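Local coordinates for protein ultraspiracle (Drosophila melanogaster, PDB 1HG4) that probably regulates transcription as a nuclear hormone receptor, here through a ligand-binding domain that holds a two-chain phospholipid and is locked in an inactive conformation, at residues A[54-59]-A[91-96]; A[62-67]-A[83-88]; A[133-138]-A[158-163]. One frame throughout, in Å; residues are numbered along the deposited sequence.

Interactions 1 and 2 join the same two helices, 46-68 and 78-100, at two levels: their centres lie about 11 Å apart, and along the chain interaction 2 is nested inside the loop that interaction 1 closes. Met63 of interaction 2 bridges them, its CE packing on Leu93 CD2 at 3.5 Å. Interaction 3 follows in the chain, where the short strand 134-136 meets helix 154-171; its centre is about 14 Å from that of interaction 1 and about 22 Å from that of interaction 2. Val56, Leu135 and Leu137 place interactions 1 and 3 at the lipid pocket of the ligand-binding domain, whereas interaction 2 is more remote.

Interaction 1 of 3, residues A[54-59]-A[91-96]; sequences QVVNKQ and ELLIAN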
loop_
_atom_site.group_PDB
_atom_site.type_symbol
_atom_site.label_atom_id
_atom_site.label_comp_id
_atom_site.label_asym_id
_atom_site.label_seq_id
_atom_site.Cartn_x
_atom_site.Cartn_y
_atom_site.Cartn_z
ATOM N N GLN A 54 9.816 -36.167 13.094
ATOM C CA GLN A 54 10.592 -35.447 14.099
ATOM C C GLN A 54 11.472 -34.364 13.478
ATOM O O GLN A 54 11.618 -33.282 14.044
ATOM C CB GLN A 54 11.458 -36.421 14.907
ATOM C CG GLN A 54 11.742 -35.929 16.325
ATOM C CD GLN A 54 12.544 -36.923 17.157
ATOM O OE1 GLN A 54 12.272 -38.133 17.149
ATOM N NE2 GLN A 54 13.531 -36.411 17.895
ATOM N N VAL A 55 12.062 -34.660 12.323
ATOM C CA VAL A 55 12.899 -33.689 11.623
ATOM C C VAL A 55 12.079 -32.451 11.243
ATOM O O VAL A 55 12.454 -31.319 11.559
ATOM C CB VAL A 55 13.504 -34.295 10.339
ATOM C CG1 VAL A 55 14.040 -33.187 9.437
ATOM C CG2 VAL A 55 14.635 -35.256 10.697
ATOM N N VAL A 56 10.948 -32.670 10.578
ATOM C CA VAL A 56 10.095 -31.572 10.171
ATOM C C VAL A 56 9.557 -30.788 11.365
ATOM O O VAL A 56 9.511 -29.563 11.314
ATOM C CB VAL A 56 8.919 -32.086 9.318
ATOM C CG1 VAL A 56 8.030 -30.940 8.895
ATOM C CG2 VAL A 56 9.454 -32.790 8.090
ATOM N N ASN A 57 9.164 -31.477 12.441
ATOM C CA ASN A 57 8.634 -30.780 13.612
ATOM C C ASN A 57 9.670 -29.850 14.251
ATOM O O ASN A 57 9.311 -28.835 14.848
ATOM C CB ASN A 57 8.101 -31.774 14.664
ATOM C CG ASN A 57 6.816 -32.492 14.214
ATOM O OD1 ASN A 57 6.004 -31.943 13.485
ATOM N ND2 ASN A 57 6.637 -33.726 14.676
ATOM N N LYS A 58 10.951 -30.198 14.125
ATOM C CA LYS A 58 12.015 -29.359 14.672
ATOM C C LYS A 58 12.240 -28.144 13.763
ATOM O O LYS A 58 12.488 -27.034 14.232
ATOM C CB LYS A 58 13.320 -30.149 14.816
ATOM C CG LYS A 58 13.267 -31.219 15.891
ATOM C CD LYS A 58 14.621 -31.894 16.121
ATOM C CE LYS A 58 14.494 -32.983 17.194
ATOM N NZ LYS A 58 15.793 -33.648 17.548
ATOM N N GLN A 59 12.141 -28.356 12.456
ATOM C CA GLN A 59 12.316 -27.261 11.517
ATOM C C GLN A 59 11.150 -26.290 11.630
ATOM O O GLN A 59 11.311 -25.090 11.392
ATOM C CB GLN A 59 12.441 -27.799 10.088
ATOM C CG GLN A 59 13.707 -28.629 9.881
ATOM C CD GLN A 59 13.923 -29.032 8.442
ATOM O OE1 GLN A 59 13.081 -28.778 7.572
ATOM N NE2 GLN A 59 15.057 -29.669 8.177
ATOM N N GLU A 91 6.477 -24.032 1.893
ATOM C CA GLU A 91 7.381 -23.448 0.914
ATOM C C GLU A 91 8.735 -23.108 1.520
ATOM O O GLU A 91 9.767 -23.193 0.852
ATOM C CB GLU A 91 6.775 -22.187 0.297
ATOM C CG GLU A 91 5.533 -22.443 -0.536
ATOM C CD GLU A 91 4.983 -21.175 -1.147
ATOM O OE1 GLU A 91 5.610 -20.621 -2.075
ATOM O OE2 GLU A 91 3.921 -20.721 -0.689
ATOM N N LEU A 92 8.739 -22.711 2.785
ATOM C CA LEU A 92 9.991 -22.369 3.452
ATOM C C LEU A 92 10.804 -23.630 3.674
ATOM O O LEU A 92 12.017 -23.627 3.448
ATOM C CB LEU A 92 9.724 -21.665 4.792
ATOM C CG LEU A 92 9.123 -20.246 4.682
ATOM C CD1 LEU A 92 8.765 -19.730 6.078
ATOM C CD2 LEU A 92 10.096 -19.290 3.998
ATOM N N LEU A 93 10.146 -24.714 4.097
ATOM C CA LEU A 93 10.859 -25.978 4.319
ATOM C C LEU A 93 11.429 -26.528 3.015
ATOM O O LEU A 93 12.604 -26.884 2.955
ATOM C CB LEU A 93 9.952 -27.029 4.961
ATOM C CG LEU A 93 9.443 -26.703 6.366
ATOM C CD1 LEU A 93 8.838 -27.943 7.001
ATOM C CD2 LEU A 93 10.578 -26.207 7.213
ATOM N N ILE A 94 10.605 -26.577 1.973
ATOM C CA ILE A 94 11.041 -27.094 0.681
ATOM C C ILE A 94 12.155 -26.275 0.051
ATOM O O ILE A 94 12.980 -26.823 -0.674
ATOM C CB ILE A 94 9.855 -27.204 -0.298
ATOM C CG1 ILE A 94 8.892 -28.275 0.208
ATOM C CG2 ILE A 94 10.348 -27.564 -1.703
ATOM C CD1 ILE A 94 7.658 -28.427 -0.649
ATOM N N ALA A 95 12.188 -24.972 0.323
ATOM C CA ALA A 95 13.244 -24.115 -0.220
ATOM C C ALA A 95 14.565 -24.541 0.432
ATOM O O ALA A 95 15.612 -24.577 -0.211
ATOM C CB ALA A 95 12.956 -22.637 0.079
ATOM N N ASN A 96 14.507 -24.861 1.719
ATOM C CA ASN A 96 15.694 -25.320 2.428
ATOM C C ASN A 96 16.160 -26.693 1.933
ATOM O O ASN A 96 17.363 -26.927 1.861
ATOM C CB ASN A 96 15.438 -25.369 3.935
ATOM C CG ASN A 96 15.635 -24.013 4.608
ATOM O OD1 ASN A 96 14.985 -23.695 5.609
ATOM N ND2 ASN A 96 16.550 -23.217 4.071
#
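Leu93 reaches out from helix 78-100 and divides its two methyl branches between Val56 and Gln59, neighbours one turn apart on helix 46-68. CD1 meets Val56 CG1 at 3.6 Å. That methyl of Val56 stands anti to the backbone N (chi1 180°), which carries it across to the leucine. The second branch, CD2, lies against the base of Gln59, 3.8 Å from CB, and also touches the amide oxygen OE1 at 3.6 Å.

Beyond CG the glutamine chain is extended (chi2 -173°); CB and OE1, at its two ends, both touch CD2, and the two side chains cross obliquely. The polar end finds its partner in Leu137, whose carbonyl oxygen accepts a hydrogen bond from NE2. No hydrogen bond joins 54-59 to 91-96; the contact is small, burying 151 Å² in total, and rests on aliphatic groups with one amide oxygen at their margin.

Val56 is a residue of the lipid pocket and touches the bound phospholipid, and Leu93 packs against it. Around the contact, helix 225-250 receives Ile94, and the segment following strand 134-136 lies against Val55 and Gln59.

Interaction 2 of 3, residues A[62-67]-A[83-88]; sequences QMVEYA and ILLKAA
A single leucine, Leu85, serves as the meeting point for three residues of helix 46-68. Its tightest contact is with Ala67, whose CB lies 3.8 Å from Leu85 CD2. The small alanine points toward the opposing helix and lets the leucine branch come close without a longer side chain intervening. With CG beside the backbone N and anti to the carbonyl carbon (chi1 -72°), Leu85 presents both methyls to the neighbouring helix.

Packing is looser around this point. Val64 CG2 stands 4.2 Å from Leu85 CD1, and Met63 SD is 4.4 Å from Leu85 CD2. The methionine sulfur thus only grazes the leucine, while the same side chain continues to Trp89 and Leu92 farther along helix 78-100. All four touching residues are buried. Residues at the edges of the contact, Gln62 on one helix and Ile83, Lys86 and Ala87 on the other, are partly exposed; Lys86 takes no part in it and forms a salt bridge with Glu259.

The axes of 62-67 and 83-88 come within 11.2 Å, their directions 131° apart, and no hydrogen bond joins the segments. Helix 258-266 lies over the pair: Phe262 touches both Val64 and Leu85, and Gln265 and Leu266 touch Val64. In this mainly helical, layered fold it is probably the C-terminal activation helix, lying in the groove that takes coactivator in active receptors, consistent with a domain locked in an inactive conformation.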
loop_
_atom_site.group_PDB
_atom_site.type_symbol
_atom_site.label_atom_id
_atom_site.label_comp_id
_atom_site.label_asym_id
_atom_site.label_seq_id
_atom_site.Cartn_x
_atom_site.Cartn_y
_atom_site.Cartn_z
ATOM N N GLN A 62 11.771 -24.072 14.660
ATOM C CA GLN A 62 12.793 -23.119 14.268
ATOM C C GLN A 62 12.224 -22.027 13.380
ATOM O O GLN A 62 12.581 -20.853 13.523
ATOM C CB GLN A 62 13.933 -23.854 13.558
ATOM C CG GLN A 62 14.808 -24.663 14.509
ATOM C CD GLN A 62 15.594 -25.756 13.808
ATOM O OE1 GLN A 62 16.181 -25.540 12.748
ATOM N NE2 GLN A 62 15.620 -26.943 14.413
ATOM N N MET A 63 11.324 -22.417 12.483
ATOM C CA MET A 63 10.693 -21.483 11.563
ATOM C C MET A 63 9.959 -20.392 12.314
ATOM O O MET A 63 10.061 -19.213 11.970
ATOM C CB MET A 63 9.712 -22.214 10.653
ATOM C CG MET A 63 9.061 -21.298 9.633
ATOM S SD MET A 63 7.678 -22.076 8.814
ATOM C CE MET A 63 8.531 -23.496 8.046
ATOM N N VAL A 64 9.211 -20.793 13.334
ATOM C CA VAL A 64 8.457 -19.841 14.143
ATOM C C VAL A 64 9.401 -18.828 14.793
ATOM O O VAL A 64 9.130 -17.630 14.775
ATOM C CB VAL A 64 7.630 -20.577 15.234
ATOM C CG1 VAL A 64 7.024 -19.579 16.200
ATOM C CG2 VAL A 64 6.540 -21.401 14.569
ATOM N N GLU A 65 10.521 -19.304 15.342
ATOM C CA GLU A 65 11.481 -18.408 15.980
ATOM C C GLU A 65 12.160 -17.543 14.936
ATOM O O GLU A 65 12.553 -16.407 15.208
ATOM C CB GLU A 65 12.514 -19.199 16.772
ATOM C CG GLU A 65 11.922 -19.958 17.965
ATOM C CD GLU A 65 11.027 -19.106 18.850
ATOM O OE1 GLU A 65 11.399 -17.961 19.190
ATOM O OE2 GLU A 65 9.943 -19.587 19.218
ATOM N N TYR A 66 12.286 -18.083 13.733
ATOM C CA TYR A 66 12.876 -17.346 12.614
ATOM C C TYR A 66 12.004 -16.129 12.299
ATOM O O TYR A 66 12.506 -15.005 12.244
ATOM C CB TYR A 66 12.969 -18.263 11.393
ATOM C CG TYR A 66 12.936 -17.564 10.059
ATOM C CD1 TYR A 66 14.006 -16.782 9.623
ATOM C CD2 TYR A 66 11.834 -17.710 9.212
ATOM C CE1 TYR A 66 13.982 -16.163 8.360
ATOM C CE2 TYR A 66 11.798 -17.098 7.956
ATOM C CZ TYR A 66 12.871 -16.334 7.533
ATOM O OH TYR A 66 12.826 -15.793 6.270
ATOM N N ALA A 67 10.704 -16.360 12.101
ATOM C CA ALA A 67 9.761 -15.282 11.804
ATOM C C ALA A 67 9.707 -14.289 12.963
ATOM O O ALA A 67 9.571 -13.088 12.767
ATOM C CB ALA A 67 8.370 -15.858 11.549
ATOM N N ILE A 83 -1.491 -16.416 10.325
ATOM C CA ILE A 83 -1.870 -16.647 8.936
ATOM C C ILE A 83 -0.656 -16.715 8.009
ATOM O O ILE A 83 -0.592 -17.558 7.107
ATOM C CB ILE A 83 -2.862 -15.554 8.447
ATOM C CG1 ILE A 83 -4.195 -15.703 9.183
ATOM C CG2 ILE A 83 -3.111 -15.677 6.944
ATOM C CD1 ILE A 83 -5.220 -14.639 8.803
ATOM N N LEU A 84 0.314 -15.841 8.246
ATOM C CA LEU A 84 1.526 -15.802 7.426
ATOM C C LEU A 84 2.289 -17.107 7.538
ATOM O O LEU A 84 2.755 -17.639 6.532
ATOM C CB LEU A 84 2.425 -14.636 7.853
ATOM C CG LEU A 84 1.834 -13.247 7.585
ATOM C CD1 LEU A 84 2.652 -12.167 8.273
ATOM C CD2 LEU A 84 1.786 -13.014 6.092
ATOM N N LEU A 85 2.424 -17.614 8.761
ATOM C CA LEU A 85 3.140 -18.861 8.976
ATOM C C LEU A 85 2.400 -20.051 8.353
ATOM O O LEU A 85 3.017 -20.940 7.772
ATOM C CB LEU A 85 3.349 -19.096 10.472
ATOM C CG LEU A 85 4.386 -18.185 11.132
ATOM C CD1 LEU A 85 4.339 -18.357 12.647
ATOM C CD2 LEU A 85 5.761 -18.526 10.609
ATOM N N LYS A 86 1.079 -20.059 8.472
ATOM C CA LYS A 86 0.269 -21.137 7.925
ATOM C C LYS A 86 0.366 -21.180 6.400
ATOM O O LYS A 86 0.308 -22.247 5.779
ATOM C CB LYS A 86 -1.192 -20.948 8.356
ATOM C CG LYS A 86 -2.169 -21.903 7.713
ATOM C CD LYS A 86 -1.963 -23.320 8.204
ATOM C CE LYS A 86 -2.871 -24.282 7.454
ATOM N NZ LYS A 86 -4.293 -23.796 7.462
ATOM N N ALA A 87 0.519 -20.017 5.787
ATOM C CA ALA A 87 0.598 -19.958 4.332
ATOM C C ALA A 87 1.979 -20.238 3.766
ATOM O O ALA A 87 2.094 -20.770 2.684
ATOM C CB ALA A 87 0.095 -18.591 3.832
ATOM N N ALA A 88 3.038 -19.910 4.490
ATOM C CA ALA A 88 4.380 -20.129 3.954
ATOM C C ALA A 88 5.213 -21.307 4.476
ATOM O O ALA A 88 6.217 -21.650 3.842
ATOM C CB ALA A 88 5.207 -18.820 4.090
#

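Interaction 3 of 3, residues A[133-138]-A[158-163]; sequences QQLFLN and DRILSE. With LPP (2-(hexadecanoyloxy)-1-[(phosphonooxy)methyl]ethyl hexadecanoate), chain G.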
loop_
_atom_site.group_PDB
_atom_site.type_symbol
_atom_site.label_atom_id
_atom_site.label_comp_id
_atom_site.label_asym_id
_atom_site.label_seq_id
_atom_site.Cartn_x
_atom_site.Cartn_y
_atom_site.Cartn_z
ATOM N N GLN A 133 19.755 -38.253 -7.525
ATOM C CA GLN A 133 19.401 -39.411 -6.722
ATOM C C GLN A 133 19.284 -39.165 -5.218
ATOM O O GLN A 133 18.857 -40.049 -4.475
ATOM C CB GLN A 133 20.430 -40.520 -6.972
ATOM N N GLN A 134 19.665 -37.974 -4.770
ATOM C CA GLN A 134 19.612 -37.655 -3.351
ATOM C C GLN A 134 18.911 -36.352 -2.995
ATOM O O GLN A 134 19.156 -35.318 -3.604
ATOM C CB GLN A 134 21.016 -37.600 -2.766
ATOM C CG GLN A 134 21.608 -38.926 -2.391
ATOM C CD GLN A 134 22.630 -38.771 -1.281
ATOM O OE1 GLN A 134 22.282 -38.678 -0.100
ATOM N NE2 GLN A 134 23.891 -38.715 -1.654
ATOM N N LEU A 135 18.056 -36.414 -1.979
ATOM C CA LEU A 135 17.320 -35.252 -1.508
ATOM C C LEU A 135 17.671 -35.071 -0.040
ATOM O O LEU A 135 17.414 -35.954 0.775
ATOM C CB LEU A 135 15.814 -35.486 -1.669
ATOM C CG LEU A 135 14.843 -34.336 -1.409
ATOM C CD1 LEU A 135 15.122 -33.202 -2.366
ATOM C CD2 LEU A 135 13.426 -34.817 -1.621
ATOM N N PHE A 136 18.270 -33.931 0.292
ATOM C CA PHE A 136 18.656 -33.641 1.670
ATOM C C PHE A 136 17.649 -32.770 2.415
ATOM O O PHE A 136 17.103 -31.821 1.857
ATOM C CB PHE A 136 20.013 -32.933 1.721
ATOM C CG PHE A 136 21.182 -33.812 1.389
ATOM C CD1 PHE A 136 21.416 -34.221 0.087
ATOM C CD2 PHE A 136 22.059 -34.220 2.387
ATOM C CE1 PHE A 136 22.506 -35.029 -0.216
ATOM C CE2 PHE A 136 23.151 -35.029 2.097
ATOM C CZ PHE A 136 23.377 -35.433 0.794
ATOM N N LEU A 137 17.420 -33.097 3.682
ATOM C CA LEU A 137 16.517 -32.331 4.528
ATOM C C LEU A 137 17.382 -31.498 5.461
ATOM O O LEU A 137 16.972 -30.439 5.941
ATOM C CB LEU A 137 15.617 -33.259 5.352
ATOM C CG LEU A 137 14.311 -33.744 4.715
ATOM C CD1 LEU A 137 14.593 -34.623 3.519
ATOM C CD2 LEU A 137 13.507 -34.496 5.749
ATOM N N ASN A 138 18.589 -32.005 5.701
ATOM C CA ASN A 138 19.594 -31.394 6.574
ATOM C C ASN A 138 20.910 -31.630 5.870
ATOM O O ASN A 138 20.943 -31.892 4.672
ATOM C CB ASN A 138 19.699 -32.154 7.896
ATOM C CG ASN A 138 18.576 -31.852 8.844
ATOM O OD1 ASN A 138 18.336 -32.606 9.786
ATOM N ND2 ASN A 138 17.891 -30.735 8.623
ATOM N N ASP A 158 11.354 -35.969 -7.534
ATOM C CA ASP A 158 11.991 -35.528 -8.764
ATOM C C ASP A 158 11.829 -34.055 -9.104
ATOM O O ASP A 158 12.813 -33.388 -9.398
ATOM C CB ASP A 158 11.520 -36.367 -9.957
ATOM C CG ASP A 158 12.174 -37.721 -10.002
ATOM O OD1 ASP A 158 13.403 -37.796 -9.760
ATOM O OD2 ASP A 158 11.468 -38.708 -10.288
ATOM N N ARG A 159 10.609 -33.533 -9.065
ATOM C CA ARG A 159 10.468 -32.133 -9.421
ATOM C C ARG A 159 11.123 -31.184 -8.431
ATOM O O ARG A 159 11.496 -30.083 -8.792
ATOM C CB ARG A 159 9.004 -31.761 -9.712
ATOM C CG ARG A 159 7.939 -32.401 -8.874
ATOM C CD ARG A 159 6.567 -32.192 -9.555
ATOM N NE ARG A 159 6.418 -30.845 -10.115
ATOM C CZ ARG A 159 5.469 -29.975 -9.768
ATOM N NH1 ARG A 159 4.557 -30.294 -8.852
ATOM N NH2 ARG A 159 5.436 -28.769 -10.326
ATOM N N ILE A 160 11.306 -31.619 -7.193
ATOM C CA ILE A 160 11.980 -30.760 -6.229
ATOM C C ILE A 160 13.420 -30.586 -6.679
ATOM O O ILE A 160 13.964 -29.492 -6.614
ATOM C CB ILE A 160 12.009 -31.362 -4.806
ATOM C CG1 ILE A 160 10.659 -31.149 -4.119
ATOM C CG2 ILE A 160 13.112 -30.713 -3.997
ATOM C CD1 ILE A 160 10.616 -31.630 -2.689
ATOM N N LEU A 161 14.034 -31.666 -7.145
ATOM C CA LEU A 161 15.429 -31.606 -7.563
ATOM C C LEU A 161 15.636 -31.057 -8.962
ATOM O O LEU A 161 16.633 -30.392 -9.221
ATOM C CB LEU A 161 16.072 -32.992 -7.444
ATOM C CG LEU A 161 16.117 -33.539 -6.015
ATOM C CD1 LEU A 161 16.559 -34.983 -6.008
ATOM C CD2 LEU A 161 17.060 -32.689 -5.196
ATOM N N SER A 162 14.707 -31.329 -9.870
ATOM C CA SER A 162 14.836 -30.833 -11.237
ATOM C C SER A 162 14.397 -29.376 -11.373
ATOM O O SER A 162 15.098 -28.558 -11.974
ATOM C CB SER A 162 14.011 -31.694 -12.183
ATOM O OG SER A 162 14.475 -33.031 -12.157
ATOM N N GLU A 163 13.238 -29.059 -10.799
ATOM C CA GLU A 163 12.675 -27.719 -10.868
ATOM C C GLU A 163 13.254 -26.679 -9.902
ATOM O O GLU A 163 13.147 -25.479 -10.137
ATOM C CB GLU A 163 11.162 -27.810 -10.702
ATOM C CG GLU A 163 10.505 -28.576 -11.836
ATOM C CD GLU A 163 9.001 -28.707 -11.676
ATOM O OE1 GLU A 163 8.338 -27.675 -11.425
ATOM O OE2 GLU A 163 8.480 -29.841 -11.815
HETATM P P1 LPP G . 4.181 -50.768 0.395
HETATM O O2 LPP G . 5.275 -50.973 -0.787
HETATM O O3 LPP G . 3.951 -52.251 1.010
HETATM O O4 LPP G . 2.727 -50.033 -0.178
HETATM O O5 LPP G . 4.905 -49.906 1.585
HETATM C C6 LPP G . 5.945 -49.035 1.196
HETATM C C7 LPP G . 6.173 -47.976 2.269
HETATM C C8 LPP G . 7.639 -47.534 2.220
HETATM O O9 LPP G . 5.348 -46.859 1.978
HETATM O O27 LPP G . 7.840 -46.407 3.033
HETATM C C11 LPP G . 4.596 -46.434 3.048
HETATM O O10 LPP G . 4.283 -47.108 4.028
HETATM C C12 LPP G . 4.188 -44.983 2.837
HETATM C C13 LPP G . 5.184 -44.086 3.564
HETATM C C14 LPP G . 4.528 -42.771 3.943
HETATM C C15 LPP G . 5.146 -41.665 3.116
HETATM C C16 LPP G . 5.287 -40.414 3.960
HETATM C C17 LPP G . 6.205 -39.443 3.237
HETATM C C18 LPP G . 5.669 -38.034 3.400
HETATM C C19 LPP G . 5.258 -37.499 2.037
HETATM C C20 LPP G . 6.211 -36.383 1.630
HETATM C C21 LPP G . 5.430 -35.096 1.361
HETATM C C22 LPP G . 5.169 -34.355 2.670
HETATM C C23 LPP G . 6.208 -33.268 2.877
HETATM C C24 LPP G . 6.089 -32.765 4.310
HETATM C C25 LPP G . 7.074 -31.628 4.553
HETATM C C26 LPP G . 6.354 -30.287 4.481
HETATM C C29 LPP G . 9.151 -46.081 3.112
HETATM O O28 LPP G . 10.048 -46.512 2.400
HETATM C C30 LPP G . 9.323 -45.081 4.255
HETATM C C31 LPP G . 10.510 -44.154 3.979
HETATM C C32 LPP G . 10.023 -42.727 3.733
HETATM C C33 LPP G . 10.515 -42.247 2.365
HETATM C C34 LPP G . 10.079 -40.807 2.139
HETATM C C35 LPP G . 10.732 -40.262 0.873
HETATM C C36 LPP G . 10.907 -38.756 0.993
HETATM C C37 LPP G . 9.919 -38.046 0.073
HETATM C C38 LPP G . 10.541 -36.767 -0.486
HETATM C C39 LPP G . 9.863 -35.548 0.129
HETATM C C40 LPP G . 10.759 -34.974 1.218
HETATM C C41 LPP G . 10.374 -33.539 1.509
HETATM C C42 LPP G . 10.586 -33.284 2.989
HETATM C C43 LPP G . 10.651 -31.785 3.249
HETATM C C44 LPP G . 11.078 -31.528 4.695
#
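Leu135 faces protein with one methyl and lipid with the other: CD1 packs against helix 154-171, while CD2 lies 3.7 Å from C38 of the bound phospholipid. The fork is set by a CG anti to the backbone N (chi1 -172°), which places the side chain of this residue of strand 134-136 between helix 154-171 and the lipid.

On the protein side, Leu135 CD1 is received between two consecutive helix residues. It meets Leu161 CD2 at 3.5 Å and Ile160 CG2 at 3.6 Å. Leu135 and Ile160 cross at nearly a right angle, whereas Leu161 comes in more obliquely. Leu161 CD1 also rests near the strand backbone, 3.6 Å from Gln134 O, a van der Waals contact that extends the interface beyond the leucine fork. No hydrogen bonds join the segments.

Two residues farther on, Leu137 returns to the lipid, its CG 3.9 Å from the terminal carbon C44 of one acyl chain. The same side chain touches Leu52 and Val55, so the loop after the strand also lies against helix 46-68.

Strand and helix axes cross at 87°, with a closest approach of 9.3 Å. Leu135 also pairs through its backbone with Tyr143 of strand 142-144, completing a two-stranded antiparallel hairpin. This small beta element beside a helical body is characteristic of the nuclear receptor ligand-binding domain; here Leu135 of the strand and Leu137 just after it line the phospholipid pocket.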